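Local coordinates for protein 4-alpha-glucanotransferase (Aquifex aeolicus, PDB 1TZ7) that belongs to the amylomaltase (D-enzyme) family of 4-alpha-glucanotransferases, built around a parallel beta/alpha barrel carrying extra helices and a small antiparallel sheet, at residues A[112-117]-A[479-484]; A[254-259]-A[268-273]; A[372-377]-A[398-403]. One frame throughout, in Å; residues are numbered along the deposited sequence.

Contact 1. Residues A[112-117]-A[479-484]; sequences LGEALY and WRWRIK
The guanidinium of R480 meets the ring of Y117 nearly at right angles, the two planes 81° apart. Y117 CD1 sits over the centre of one guanidinium face, 4.0 Å above its plane, while A115 O and the CA of L116 lie at the rim. The Y117 ring therefore turns its edge to the arginine, and another part of that edge reaches W479 O. At its end Y117 OH donates a 2.6 Å hydrogen bond to W479 O. R480 keeps CG beside its backbone N (chi1 -57°) and bends at chi3, which brings the head back to A115 O: NH1 bonds to this carbonyl at 3.2 Å, and NE adds a weak bond. NH1 also forms a salt bridge with E118, so the head is held by charge as well as by the carbonyl. In the other direction A115 N gives R480 O a nearly straight bond of 2.9 Å, on a lone pair. Farther along, R482 NE reaches G113 O at 3.0 Å, coming from above the carbonyl plane. K484 NZ holds its own segment through R482 O at 3.1 Å and pairs with E114 OE2 in a salt bridge whose hydrogen bond is weak. Two loops running in nearly opposite directions are thus joined without forming a sheet. The first leads straight into helix 117-133, with L116 at the N-cap position. The second rests W481 and I483 on helix 457-460, and R482 NH2 bonds to S35 O in the loop that follows strand 23-27.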
ATOM      1  N   LEU A 112     -12.185  17.104 -12.166  1.00 39.91           N
ATOM      2  CA  LEU A 112     -11.787  16.522 -10.884  1.00 41.59           C
ATOM      3  C   LEU A 112     -12.981  15.833 -10.227  1.00 47.36           C
ATOM      4  O   LEU A 112     -13.954  16.486  -9.833  1.00 49.78           O
ATOM      5  CB  LEU A 112     -11.232  17.602  -9.939  1.00 40.22           C
ATOM      6  CG  LEU A 112     -10.023  18.428 -10.406  1.00 47.16           C
ATOM      7  CD1 LEU A 112      -9.168  18.982  -9.276  1.00 52.20           C
ATOM      8  CD2 LEU A 112      -9.203  17.832 -11.543  1.00 54.57           C
ATOM      9  N   GLY A 113     -12.904  14.513 -10.121  1.00 40.95           N
ATOM     10  CA  GLY A 113     -13.892  13.741  -9.394  1.00 36.63           C
ATOM     11  C   GLY A 113     -13.287  12.479  -8.821  1.00 36.48           C
ATOM     12  O   GLY A 113     -12.110  12.452  -8.462  1.00 31.89           O
ATOM     13  N   GLU A 114     -14.090  11.425  -8.741  1.00 32.25           N
ATOM     14  CA  GLU A 114     -13.606  10.128  -8.265  1.00 34.21           C
ATOM     15  C   GLU A 114     -12.699   9.470  -9.307  1.00 30.44           C
ATOM     16  O   GLU A 114     -12.785   9.774 -10.499  1.00 36.97           O
ATOM     17  CB  GLU A 114     -14.783   9.202  -7.945  1.00 34.06           C
ATOM     18  CG  GLU A 114     -15.726   9.737  -6.873  1.00 47.94           C
ATOM     19  CD  GLU A 114     -15.107   9.733  -5.487  1.00 61.30           C
ATOM     20  OE1 GLU A 114     -15.389   8.796  -4.712  1.00 72.16           O
ATOM     21  OE2 GLU A 114     -14.337  10.672  -5.170  1.00 66.77           O
ATOM     22  N   ALA A 115     -11.832   8.571  -8.845  1.00 29.47           N
ATOM     23  CA  ALA A 115     -10.885   7.884  -9.725  1.00 26.49           C
ATOM     24  C   ALA A 115     -11.627   7.067 -10.768  1.00 27.54           C
ATOM     25  O   ALA A 115     -12.465   6.224 -10.435  1.00 27.30           O
ATOM     26  CB  ALA A 115      -9.969   6.996  -8.917  1.00 30.62           C
ATOM     27  N   LEU A 116     -11.314   7.326 -12.032  1.00 19.72           N
ATOM     28  CA  LEU A 116     -12.011   6.709 -13.143  1.00 23.08           C
ATOM     29  C   LEU A 116     -11.233   5.469 -13.620  1.00 18.31           C
ATOM     30  O   LEU A 116     -10.663   5.460 -14.714  1.00 30.24           O
ATOM     31  CB  LEU A 116     -12.146   7.715 -14.299  1.00 28.53           C
ATOM     32  CG  LEU A 116     -13.324   8.718 -14.327  1.00 35.31           C
ATOM     33  CD1 LEU A 116     -14.278   8.686 -13.132  1.00 28.50           C
ATOM     34  CD2 LEU A 116     -12.937  10.136 -14.758  1.00 39.90           C
ATOM     35  N   TYR A 117     -11.222   4.431 -12.784  1.00 21.82           N
ATOM     36  CA  TYR A 117     -10.356   3.267 -13.009  1.00 22.64           C
ATOM     37  C   TYR A 117     -10.595   2.641 -14.384  1.00 30.06           C
ATOM     38  O   TYR A 117      -9.662   2.472 -15.165  1.00 25.36           O
ATOM     39  CB  TYR A 117     -10.564   2.225 -11.908  1.00 24.77           C
ATOM     40  CG  TYR A 117      -9.827   2.554 -10.630  1.00 23.25           C
ATOM     41  CD1 TYR A 117     -10.515   2.955  -9.490  1.00 27.44           C
ATOM     42  CD2 TYR A 117      -8.442   2.476 -10.568  1.00 27.55           C
ATOM     43  CE1 TYR A 117      -9.847   3.263  -8.323  1.00 27.55           C
ATOM     44  CE2 TYR A 117      -7.758   2.782  -9.403  1.00 28.27           C
ATOM     45  CZ  TYR A 117      -8.463   3.174  -8.282  1.00 18.93           C
ATOM     46  OH  TYR A 117      -7.788   3.479  -7.125  1.00 18.89           O
ATOM     47  N   TRP A 479     -11.367   2.589  -3.102  1.00 26.46           N
ATOM     48  CA  TRP A 479     -10.109   3.107  -3.652  1.00 27.86           C
ATOM     49  C   TRP A 479     -10.338   4.214  -4.665  1.00 26.13           C
ATOM     50  O   TRP A 479      -9.458   4.515  -5.479  1.00 30.59           O
ATOM     51  CB  TRP A 479      -9.284   1.976  -4.282  1.00 32.65           C
ATOM     52  CG  TRP A 479      -9.312   0.714  -3.490  1.00 26.43           C
ATOM     53  CD1 TRP A 479      -9.953  -0.440  -3.815  1.00 32.38           C
ATOM     54  CD2 TRP A 479      -8.678   0.480  -2.234  1.00 25.61           C
ATOM     55  NE1 TRP A 479      -9.755  -1.386  -2.836  1.00 28.54           N
ATOM     56  CE2 TRP A 479      -8.978  -0.845  -1.852  1.00 27.63           C
ATOM     57  CE3 TRP A 479      -7.883   1.257  -1.381  1.00 32.25           C
ATOM     58  CZ2 TRP A 479      -8.510  -1.411  -0.664  1.00 32.35           C
ATOM     59  CZ3 TRP A 479      -7.418   0.693  -0.203  1.00 32.34           C
ATOM     60  CH2 TRP A 479      -7.734  -0.629   0.143  1.00 27.40           C
ATOM     61  N   ARG A 480     -11.510   4.834  -4.607  1.00 28.50           N
ATOM     62  CA  ARG A 480     -11.917   5.771  -5.629  1.00 28.90           C
ATOM     63  C   ARG A 480     -11.784   7.243  -5.186  1.00 26.21           C
ATOM     64  O   ARG A 480     -11.774   8.135  -6.024  1.00 24.95           O
ATOM     65  CB  ARG A 480     -13.358   5.474  -6.071  1.00 29.71           C
ATOM     66  CG  ARG A 480     -13.556   4.015  -6.598  1.00 40.79           C
ATOM     67  CD  ARG A 480     -14.781   3.814  -7.494  1.00 40.10           C
ATOM     68  NE  ARG A 480     -14.465   4.006  -8.856  1.00 56.21           N
ATOM     69  CZ  ARG A 480     -14.528   3.123  -9.862  1.00 53.96           C
ATOM     70  NH1 ARG A 480     -14.238   3.588 -11.039  1.00 42.07           N
ATOM     71  NH2 ARG A 480     -14.785   1.813  -9.719  1.00 43.33           N
ATOM     72  N   TRP A 481     -11.680   7.494  -3.879  1.00 24.80           N
ATOM     73  CA  TRP A 481     -11.715   8.880  -3.389  1.00 26.72           C
ATOM     74  C   TRP A 481     -10.543   9.683  -3.911  1.00 26.68           C
ATOM     75  O   TRP A 481      -9.410   9.217  -3.906  1.00 24.17           O
ATOM     76  CB  TRP A 481     -11.715   8.954  -1.865  1.00 29.86           C
ATOM     77  CG  TRP A 481     -11.661  10.390  -1.391  1.00 32.39           C
ATOM     78  CD1 TRP A 481     -12.687  11.295  -1.397  1.00 29.22           C
ATOM     79  CD2 TRP A 481     -10.516  11.091  -0.890  1.00 28.47           C
ATOM     80  NE1 TRP A 481     -12.254  12.509  -0.913  1.00 27.92           N
ATOM     81  CE2 TRP A 481     -10.926  12.411  -0.593  1.00 34.48           C
ATOM     82  CE3 TRP A 481      -9.179  10.736  -0.647  1.00 31.99           C
ATOM     83  CZ2 TRP A 481     -10.053  13.368  -0.070  1.00 34.12           C
ATOM     84  CZ3 TRP A 481      -8.321  11.689  -0.130  1.00 28.29           C
ATOM     85  CH2 TRP A 481      -8.762  12.990   0.151  1.00 30.64           C
ATOM     86  N   ARG A 482     -10.825  10.907  -4.348  1.00 20.67           N
ATOM     87  CA  ARG A 482      -9.784  11.851  -4.737  1.00 27.97           C
ATOM     88  C   ARG A 482     -10.036  13.214  -4.118  1.00 28.75           C
ATOM     89  O   ARG A 482     -11.184  13.590  -3.852  1.00 25.50           O
ATOM     90  CB  ARG A 482      -9.734  11.993  -6.263  1.00 27.35           C
ATOM     91  CG  ARG A 482      -9.433  10.705  -7.004  1.00 32.08           C
ATOM     92  CD  ARG A 482      -8.614  10.902  -8.273  1.00 32.38           C
ATOM     93  NE  ARG A 482      -9.350  11.641  -9.296  1.00 33.80           N
ATOM     94  CZ  ARG A 482      -8.789  12.458 -10.187  1.00 27.61           C
ATOM     95  NH1 ARG A 482      -9.544  13.080 -11.075  1.00 23.49           N
ATOM     96  NH2 ARG A 482      -7.471  12.655 -10.190  1.00 29.22           N
ATOM     97  N   ILE A 483      -8.962  13.953  -3.895  1.00 24.54           N
ATOM     98  CA  ILE A 483      -9.049  15.371  -3.580  1.00 23.74           C
ATOM     99  C   ILE A 483      -9.746  16.105  -4.712  1.00 20.98           C
ATOM    100  O   ILE A 483      -9.385  15.936  -5.880  1.00 23.79           O
ATOM    101  CB  ILE A 483      -7.621  15.957  -3.366  1.00 25.08           C
ATOM    102  CG1 ILE A 483      -6.961  15.321  -2.140  1.00 28.70           C
ATOM    103  CG2 ILE A 483      -7.681  17.468  -3.208  1.00 29.30           C
ATOM    104  CD1 ILE A 483      -5.429  15.449  -2.129  1.00 32.71           C
ATOM    105  N   LYS A 484     -10.749  16.920  -4.362  1.00 25.94           N
ATOM    106  CA  LYS A 484     -11.493  17.719  -5.344  1.00 36.88           C
ATOM    107  C   LYS A 484     -11.359  19.232  -5.070  1.00 41.94           C
ATOM    108  O   LYS A 484     -11.820  20.054  -5.864  1.00 49.01           O
ATOM    109  CB  LYS A 484     -12.982  17.336  -5.326  1.00 36.54           C
ATOM    110  CG  LYS A 484     -13.265  15.891  -5.709  1.00 43.17           C
ATOM    111  CD  LYS A 484     -14.718  15.506  -5.395  1.00 49.95           C
ATOM    112  CE  LYS A 484     -14.855  14.017  -5.101  1.00 64.88           C
ATOM    113  NZ  LYS A 484     -14.252  13.641  -3.787  1.00 50.66           N
TER

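Contact 2. Residues A[254-259]-A[268-273]; sequences LFVAGV and GQLWGN
A257 to V259 run against Q269 to N273 as the two arms of an antiparallel beta hairpin, the strand axes 4.7 Å apart at closest approach. V259 and Q269 form a hydrogen-bonded pair, G258 and L270 a non-hydrogen-bonded one. Beyond them the register slips: A257 O accepts from W271 N at 3.2 Å, yet A257 N donates to N273 O at 2.7 Å, so its partners are two residues apart and the chain bulges out at W271 and G272, ending the regular pairing. W271 swings its indole across the partner strand, CG anti to the carbonyl carbon (chi1 -65°). One face of the indole takes the CA of G258 in a CH-pi contact, 4.1 Å from the centroid of the five-membered ring and 22° off its normal. The benzo end brings CE3 to within 4.0 Å of A257 CB, and CZ2 to 3.8 Å from V259 CG1. H307 adds an edge-to-face ring contact from outside the hairpin. V259 also lies alongside Q269, pointing the same way, with its CG2 against the glutamine chain. On the reverse side V256 CG2 meets L270 CD1 at 4.1 Å, and both residues touch V317 of strand 313-318. N273 spends its ND2 on P231 O, outside the pair. Between the arms the side chains add packing and the CH-pi contact but no hydrogen bond, so the register rests on the backbone.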
ATOM      1  N   LEU A 254      -3.724 -25.414  -1.700  1.00 30.61           N
ATOM      2  CA  LEU A 254      -4.165 -26.412  -0.735  1.00 36.62           C
ATOM      3  C   LEU A 254      -4.810 -25.719   0.471  1.00 37.50           C
ATOM      4  O   LEU A 254      -5.767 -26.225   1.049  1.00 35.06           O
ATOM      5  CB  LEU A 254      -2.968 -27.264  -0.282  1.00 38.26           C
ATOM      6  CG  LEU A 254      -3.249 -28.652   0.313  1.00 58.35           C
ATOM      7  CD1 LEU A 254      -4.040 -29.535  -0.657  1.00 43.44           C
ATOM      8  CD2 LEU A 254      -1.933 -29.324   0.695  1.00 64.14           C
ATOM      9  N   PHE A 255      -4.273 -24.558   0.841  1.00 32.47           N
ATOM     10  CA  PHE A 255      -4.904 -23.700   1.847  1.00 34.24           C
ATOM     11  C   PHE A 255      -4.882 -22.234   1.403  1.00 32.95           C
ATOM     12  O   PHE A 255      -4.012 -21.822   0.636  1.00 39.96           O
ATOM     13  CB  PHE A 255      -4.195 -23.848   3.192  1.00 33.23           C
ATOM     14  CG  PHE A 255      -4.287 -25.234   3.783  1.00 37.12           C
ATOM     15  CD1 PHE A 255      -5.379 -25.603   4.560  1.00 41.94           C
ATOM     16  CD2 PHE A 255      -3.283 -26.165   3.562  1.00 46.47           C
ATOM     17  CE1 PHE A 255      -5.467 -26.880   5.104  1.00 44.41           C
ATOM     18  CE2 PHE A 255      -3.367 -27.445   4.105  1.00 54.21           C
ATOM     19  CZ  PHE A 255      -4.460 -27.798   4.876  1.00 43.29           C
ATOM     20  N   VAL A 256      -5.844 -21.452   1.893  1.00 30.83           N
ATOM     21  CA  VAL A 256      -5.929 -20.031   1.550  1.00 38.54           C
ATOM     22  C   VAL A 256      -6.026 -19.151   2.803  1.00 35.34           C
ATOM     23  O   VAL A 256      -6.247 -19.644   3.909  1.00 33.96           O
ATOM     24  CB  VAL A 256      -7.141 -19.733   0.613  1.00 37.89           C
ATOM     25  CG1 VAL A 256      -6.906 -20.326  -0.763  1.00 40.78           C
ATOM     26  CG2 VAL A 256      -8.442 -20.257   1.216  1.00 43.86           C
ATOM     27  N   ALA A 257      -5.858 -17.848   2.611  1.00 30.89           N
ATOM     28  CA  ALA A 257      -5.628 -16.931   3.715  1.00 34.09           C
ATOM     29  C   ALA A 257      -6.928 -16.288   4.162  1.00 34.26           C
ATOM     30  O   ALA A 257      -7.920 -16.291   3.434  1.00 37.69           O
ATOM     31  CB  ALA A 257      -4.624 -15.864   3.310  1.00 37.14           C
ATOM     32  N   GLY A 258      -6.911 -15.739   5.364  1.00 34.96           N
ATOM     33  CA  GLY A 258      -8.052 -15.032   5.906  1.00 39.28           C
ATOM     34  C   GLY A 258      -7.852 -14.706   7.373  1.00 37.46           C
ATOM     35  O   GLY A 258      -6.729 -14.742   7.879  1.00 37.33           O
ATOM     36  N   VAL A 259      -8.946 -14.378   8.053  1.00 37.18           N
ATOM     37  CA  VAL A 259      -8.945 -14.240   9.510  1.00 42.27           C
ATOM     38  C   VAL A 259     -10.226 -14.854  10.092  1.00 40.63           C
ATOM     39  O   VAL A 259     -11.247 -14.932   9.409  1.00 32.81           O
ATOM     40  CB  VAL A 259      -8.843 -12.749   9.940  1.00 44.46           C
ATOM     41  CG1 VAL A 259      -7.419 -12.241   9.766  1.00 42.20           C
ATOM     42  CG2 VAL A 259      -9.822 -11.889   9.154  1.00 45.01           C
ATOM     43  N   GLY A 268     -16.062 -14.138   9.677  1.00 62.61           N
ATOM     44  CA  GLY A 268     -14.690 -13.843   9.293  1.00 65.07           C
ATOM     45  C   GLY A 268     -14.581 -13.331   7.870  1.00 61.62           C
ATOM     46  O   GLY A 268     -15.590 -13.069   7.215  1.00 62.48           O
ATOM     47  N   GLN A 269     -13.348 -13.183   7.390  1.00 60.57           N
ATOM     48  CA  GLN A 269     -13.103 -12.774   6.008  1.00 58.37           C
ATOM     49  C   GLN A 269     -12.252 -13.808   5.286  1.00 57.75           C
ATOM     50  O   GLN A 269     -11.255 -14.297   5.823  1.00 48.28           O
ATOM     51  CB  GLN A 269     -12.414 -11.398   5.952  1.00 54.57           C
ATOM     52  CG  GLN A 269     -12.499 -10.591   7.240  1.00 66.10           C
ATOM     53  CD  GLN A 269     -11.842  -9.227   7.114  1.00 76.11           C
ATOM     54  OE1 GLN A 269     -12.420  -8.307   6.539  1.00 67.42           O
ATOM     55  NE2 GLN A 269     -10.631  -9.096   7.649  1.00 73.98           N
ATOM     56  N   LEU A 270     -12.654 -14.139   4.066  1.00 53.94           N
ATOM     57  CA  LEU A 270     -11.882 -15.027   3.214  1.00 51.81           C
ATOM     58  C   LEU A 270     -11.144 -14.211   2.154  1.00 52.26           C
ATOM     59  O   LEU A 270     -11.745 -13.746   1.184  1.00 52.74           O
ATOM     60  CB  LEU A 270     -12.807 -16.049   2.548  1.00 54.77           C
ATOM     61  CG  LEU A 270     -12.137 -17.253   1.889  1.00 54.44           C
ATOM     62  CD1 LEU A 270     -11.476 -18.140   2.928  1.00 51.75           C
ATOM     63  CD2 LEU A 270     -13.161 -18.041   1.082  1.00 59.48           C
ATOM     64  N   TRP A 271      -9.840 -14.034   2.351  1.00 48.18           N
ATOM     65  CA  TRP A 271      -9.033 -13.194   1.466  1.00 47.47           C
ATOM     66  C   TRP A 271      -8.753 -13.892   0.137  1.00 43.86           C
ATOM     67  O   TRP A 271      -8.644 -13.243  -0.898  1.00 47.84           O
ATOM     68  CB  TRP A 271      -7.712 -12.821   2.143  1.00 49.53           C
ATOM     69  CG  TRP A 271      -7.874 -11.966   3.370  1.00 45.74           C
ATOM     70  CD1 TRP A 271      -8.975 -11.242   3.731  1.00 51.40           C
ATOM     71  CD2 TRP A 271      -6.900 -11.747   4.392  1.00 48.06           C
ATOM     72  NE1 TRP A 271      -8.745 -10.589   4.917  1.00 51.53           N
ATOM     73  CE2 TRP A 271      -7.476 -10.882   5.345  1.00 54.88           C
ATOM     74  CE3 TRP A 271      -5.588 -12.196   4.605  1.00 43.23           C
ATOM     75  CZ2 TRP A 271      -6.791 -10.459   6.485  1.00 46.00           C
ATOM     76  CZ3 TRP A 271      -4.914 -11.775   5.740  1.00 43.85           C
ATOM     77  CH2 TRP A 271      -5.516 -10.917   6.663  1.00 50.54           C
ATOM     78  N   GLY A 272      -8.631 -15.215   0.178  1.00 42.11           N
ATOM     79  CA  GLY A 272      -8.502 -16.007  -1.034  1.00 43.95           C
ATOM     80  C   GLY A 272      -7.081 -16.048  -1.592  1.00 49.89           C
ATOM     81  O   GLY A 272      -6.849 -16.608  -2.661  1.00 50.37           O
ATOM     82  N   ASN A 273      -6.130 -15.455  -0.866  1.00 48.33           N
ATOM     83  CA  ASN A 273      -4.708 -15.637  -1.179  1.00 46.41           C
ATOM     84  C   ASN A 273      -4.274 -17.045  -0.788  1.00 41.59           C
ATOM     85  O   ASN A 273      -4.802 -17.611   0.147  1.00 31.16           O
ATOM     86  CB  ASN A 273      -3.840 -14.610  -0.422  1.00 41.26           C
ATOM     87  CG  ASN A 273      -4.386 -13.185  -0.516  1.00 55.44           C
ATOM     88  OD1 ASN A 273      -5.277 -12.803   0.235  1.00 61.89           O
ATOM     89  ND2 ASN A 273      -3.835 -12.396  -1.436  1.00 43.26           N
TER

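Contact 3. Residues A[372-377]-A[398-403]; sequences PGSRVI and VYYTST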
ATOM      1  N   PRO A 372       8.039  -0.232  15.594  1.00 24.57           N
ATOM      2  CA  PRO A 372       6.912   0.599  16.027  1.00 26.76           C
ATOM      3  C   PRO A 372       5.584  -0.020  15.646  1.00 31.36           C
ATOM      4  O   PRO A 372       5.442  -0.527  14.531  1.00 30.07           O
ATOM      5  CB  PRO A 372       7.125   1.918  15.264  1.00 30.48           C
ATOM      6  CG  PRO A 372       8.069   1.588  14.159  1.00 33.60           C
ATOM      7  CD  PRO A 372       8.922   0.482  14.654  1.00 28.48           C
ATOM      8  N   GLY A 373       4.626   0.019  16.563  1.00 28.76           N
ATOM      9  CA  GLY A 373       3.275  -0.418  16.279  1.00 32.56           C
ATOM     10  C   GLY A 373       2.435   0.687  15.663  1.00 35.42           C
ATOM     11  O   GLY A 373       2.931   1.779  15.374  1.00 36.77           O
ATOM     12  N   SER A 374       1.160   0.395  15.460  1.00 27.99           N
ATOM     13  CA  SER A 374       0.206   1.374  14.958  1.00 33.05           C
ATOM     14  C   SER A 374      -0.861   1.653  16.027  1.00 28.61           C
ATOM     15  O   SER A 374      -1.305   0.748  16.724  1.00 33.67           O
ATOM     16  CB  SER A 374      -0.463   0.854  13.671  1.00 34.91           C
ATOM     17  OG  SER A 374       0.476   0.747  12.614  1.00 33.85           O
ATOM     18  N   ARG A 375      -1.255   2.914  16.149  1.00 29.35           N
ATOM     19  CA  ARG A 375      -2.414   3.288  16.959  1.00 22.93           C
ATOM     20  C   ARG A 375      -3.307   4.249  16.184  1.00 27.08           C
ATOM     21  O   ARG A 375      -2.838   5.014  15.353  1.00 27.17           O
ATOM     22  CB  ARG A 375      -1.971   3.938  18.270  1.00 28.20           C
ATOM     23  CG  ARG A 375      -1.030   3.092  19.104  1.00 31.01           C
ATOM     24  CD  ARG A 375      -1.698   1.922  19.811  1.00 29.68           C
ATOM     25  NE  ARG A 375      -0.708   1.013  20.382  1.00 31.07           N
ATOM     26  CZ  ARG A 375      -0.122   1.180  21.575  1.00 35.19           C
ATOM     27  NH1 ARG A 375       0.773   0.301  21.999  1.00 36.84           N
ATOM     28  NH2 ARG A 375      -0.435   2.220  22.344  1.00 29.39           N
ATOM     29  N   VAL A 376      -4.598   4.198  16.470  1.00 25.40           N
ATOM     30  CA  VAL A 376      -5.587   4.973  15.734  1.00 27.02           C
ATOM     31  C   VAL A 376      -6.566   5.576  16.724  1.00 25.05           C
ATOM     32  O   VAL A 376      -7.233   4.859  17.455  1.00 21.84           O
ATOM     33  CB  VAL A 376      -6.360   4.080  14.710  1.00 27.97           C
ATOM     34  CG1 VAL A 376      -7.257   4.932  13.816  1.00 34.03           C
ATOM     35  CG2 VAL A 376      -5.384   3.274  13.859  1.00 33.10           C
ATOM     36  N   ILE A 377      -6.647   6.899  16.753  1.00 24.93           N
ATOM     37  CA  ILE A 377      -7.438   7.583  17.779  1.00 25.65           C
ATOM     38  C   ILE A 377      -8.938   7.334  17.601  1.00 23.06           C
ATOM     39  O   ILE A 377      -9.716   7.484  18.544  1.00 23.66           O
ATOM     40  CB  ILE A 377      -7.136   9.096  17.789  1.00 26.77           C
ATOM     41  CG1 ILE A 377      -7.610   9.718  19.104  1.00 28.62           C
ATOM     42  CG2 ILE A 377      -7.795   9.787  16.598  1.00 28.01           C
ATOM     43  CD1 ILE A 377      -6.924  10.992  19.446  1.00 34.21           C
ATOM     44  N   VAL A 398       3.479   4.625  15.462  1.00 27.69           N
ATOM     45  CA  VAL A 398       2.858   5.524  14.514  1.00 28.21           C
ATOM     46  C   VAL A 398       1.381   5.718  14.911  1.00 27.16           C
ATOM     47  O   VAL A 398       0.641   4.756  15.027  1.00 28.84           O
ATOM     48  CB  VAL A 398       2.940   4.949  13.076  1.00 29.70           C
ATOM     49  CG1 VAL A 398       2.528   6.000  12.050  1.00 33.55           C
ATOM     50  CG2 VAL A 398       4.364   4.437  12.784  1.00 36.74           C
ATOM     51  N   TYR A 399       0.982   6.971  15.120  1.00 30.35           N
ATOM     52  CA  TYR A 399      -0.356   7.305  15.653  1.00 27.16           C
ATOM     53  C   TYR A 399      -1.175   7.985  14.560  1.00 27.84           C
ATOM     54  O   TYR A 399      -0.839   9.085  14.121  1.00 28.68           O
ATOM     55  CB  TYR A 399      -0.206   8.257  16.847  1.00 27.87           C
ATOM     56  CG  TYR A 399      -1.393   8.339  17.815  1.00 21.46           C
ATOM     57  CD1 TYR A 399      -1.429   9.327  18.797  1.00 25.60           C
ATOM     58  CD2 TYR A 399      -2.458   7.434  17.755  1.00 23.58           C
ATOM     59  CE1 TYR A 399      -2.483   9.422  19.691  1.00 27.75           C
ATOM     60  CE2 TYR A 399      -3.518   7.521  18.649  1.00 22.72           C
ATOM     61  CZ  TYR A 399      -3.516   8.530  19.621  1.00 24.40           C
ATOM     62  OH  TYR A 399      -4.546   8.640  20.514  1.00 25.18           O
ATOM     63  N   TYR A 400      -2.247   7.325  14.132  1.00 28.05           N
ATOM     64  CA  TYR A 400      -3.107   7.825  13.052  1.00 27.11           C
ATOM     65  C   TYR A 400      -4.356   8.475  13.626  1.00 29.35           C
ATOM     66  O   TYR A 400      -4.845   8.066  14.670  1.00 30.05           O
ATOM     67  CB  TYR A 400      -3.520   6.664  12.130  1.00 31.07           C
ATOM     68  CG  TYR A 400      -2.360   6.010  11.418  1.00 27.86           C
ATOM     69  CD1 TYR A 400      -1.611   5.014  12.034  1.00 32.36           C
ATOM     70  CD2 TYR A 400      -2.010   6.392  10.129  1.00 32.14           C
ATOM     71  CE1 TYR A 400      -0.543   4.410  11.380  1.00 32.92           C
ATOM     72  CE2 TYR A 400      -0.943   5.798   9.466  1.00 29.39           C
ATOM     73  CZ  TYR A 400      -0.214   4.810  10.096  1.00 35.58           C
ATOM     74  OH  TYR A 400       0.855   4.224   9.438  1.00 32.27           O
ATOM     75  N   THR A 401      -4.880   9.485  12.931  1.00 27.73           N
ATOM     76  CA  THR A 401      -6.247   9.935  13.176  1.00 28.02           C
ATOM     77  C   THR A 401      -7.201   8.860  12.701  1.00 29.17           C
ATOM     78  O   THR A 401      -8.061   8.399  13.447  1.00 28.77           O
ATOM     79  CB  THR A 401      -6.540  11.278  12.437  1.00 30.62           C
ATOM     80  OG1 THR A 401      -6.226  11.160  11.046  1.00 27.99           O
ATOM     81  CG2 THR A 401      -5.626  12.391  12.934  1.00 35.49           C
ATOM     82  N   SER A 402      -7.037   8.463  11.447  1.00 31.42           N
ATOM     83  CA  SER A 402      -7.752   7.324  10.897  1.00 28.83           C
ATOM     84  C   SER A 402      -6.954   6.742   9.731  1.00 32.32           C
ATOM     85  O   SER A 402      -5.911   7.285   9.347  1.00 31.37           O
ATOM     86  CB  SER A 402      -9.160   7.745  10.437  1.00 32.21           C
ATOM     87  OG  SER A 402      -9.099   8.761   9.458  1.00 28.46           O
ATOM     88  N   THR A 403      -7.426   5.630   9.184  1.00 32.71           N
ATOM     89  CA  THR A 403      -6.736   4.979   8.068  1.00 32.79           C
ATOM     90  C   THR A 403      -7.665   4.770   6.898  1.00 32.84           C
ATOM     91  O   THR A 403      -8.858   5.057   6.969  1.00 28.34           O
ATOM     92  CB  THR A 403      -6.147   3.610   8.501  1.00 37.67           C
ATOM     93  OG1 THR A 403      -7.207   2.664   8.721  1.00 31.89           O
ATOM     94  CG2 THR A 403      -5.437   3.711   9.859  1.00 33.63           C
TER
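Y399 meets R375 and I377 where two neighbouring parallel strands, the sixth and seventh of the (beta/alpha)8 barrel, run side by side. From CB its ring leaves with CG anti to the backbone N (chi1 -160°), which carries it toward the partner strand and turns one ring edge to the main chain there. Y399 CD2 meets R375 O at 3.4 Å and R375 CB at 3.6 Å. CE2 comes next, close to both I377 N and R375 CB, and CZ passes I377 CB as the two side chains cross obliquely. At the tip Y399 OH lies 3.5 Å from I377 CD1. That hydroxyl bonds to H388 O, and R375 directs its guanidinium away to a salt bridge with E394.

Four backbone bonds join the strands: V398 N to G373 O, R375 N to V398 O, Y400 N to R375 O at 2.7 Å and nearly straight, and I377 N to Y400 O. S374, V376, V398 and Y400 occupy the opposite face, where Y400 sets the edge of its ring at R375 O. There Y400 OH bonds to Q62 of strand 60-62, and S374 OG to A352 O, tying the sixth strand to the fifth. Past the strand, V376 CG1 packs 3.6 Å from T401 O, and V376 CG2 meets T403 CG2 at 4.0 Å, the two side chains crossing at about a right angle.

Contact 3 is core: all its residues are buried, and it joins two adjacent strands of the barrel. Contacts 1 and 2 are only partly buried and use other elements, two loops in the first and the edge hairpin of the antiparallel sheet in the second. The three share no segment and do not touch; their centres lie 24 to 29 Å apart. Contact 1 relies mainly on arginine, lysine and tyrosine groups reaching carbonyls and a carboxylate, with one backbone bond. Contacts 2 and 3 are both knit by backbone bonds, with antiparallel pairing that turns irregular at one end in the former and regular parallel pairing in the latter, whose buried polar tips find partners elsewhere.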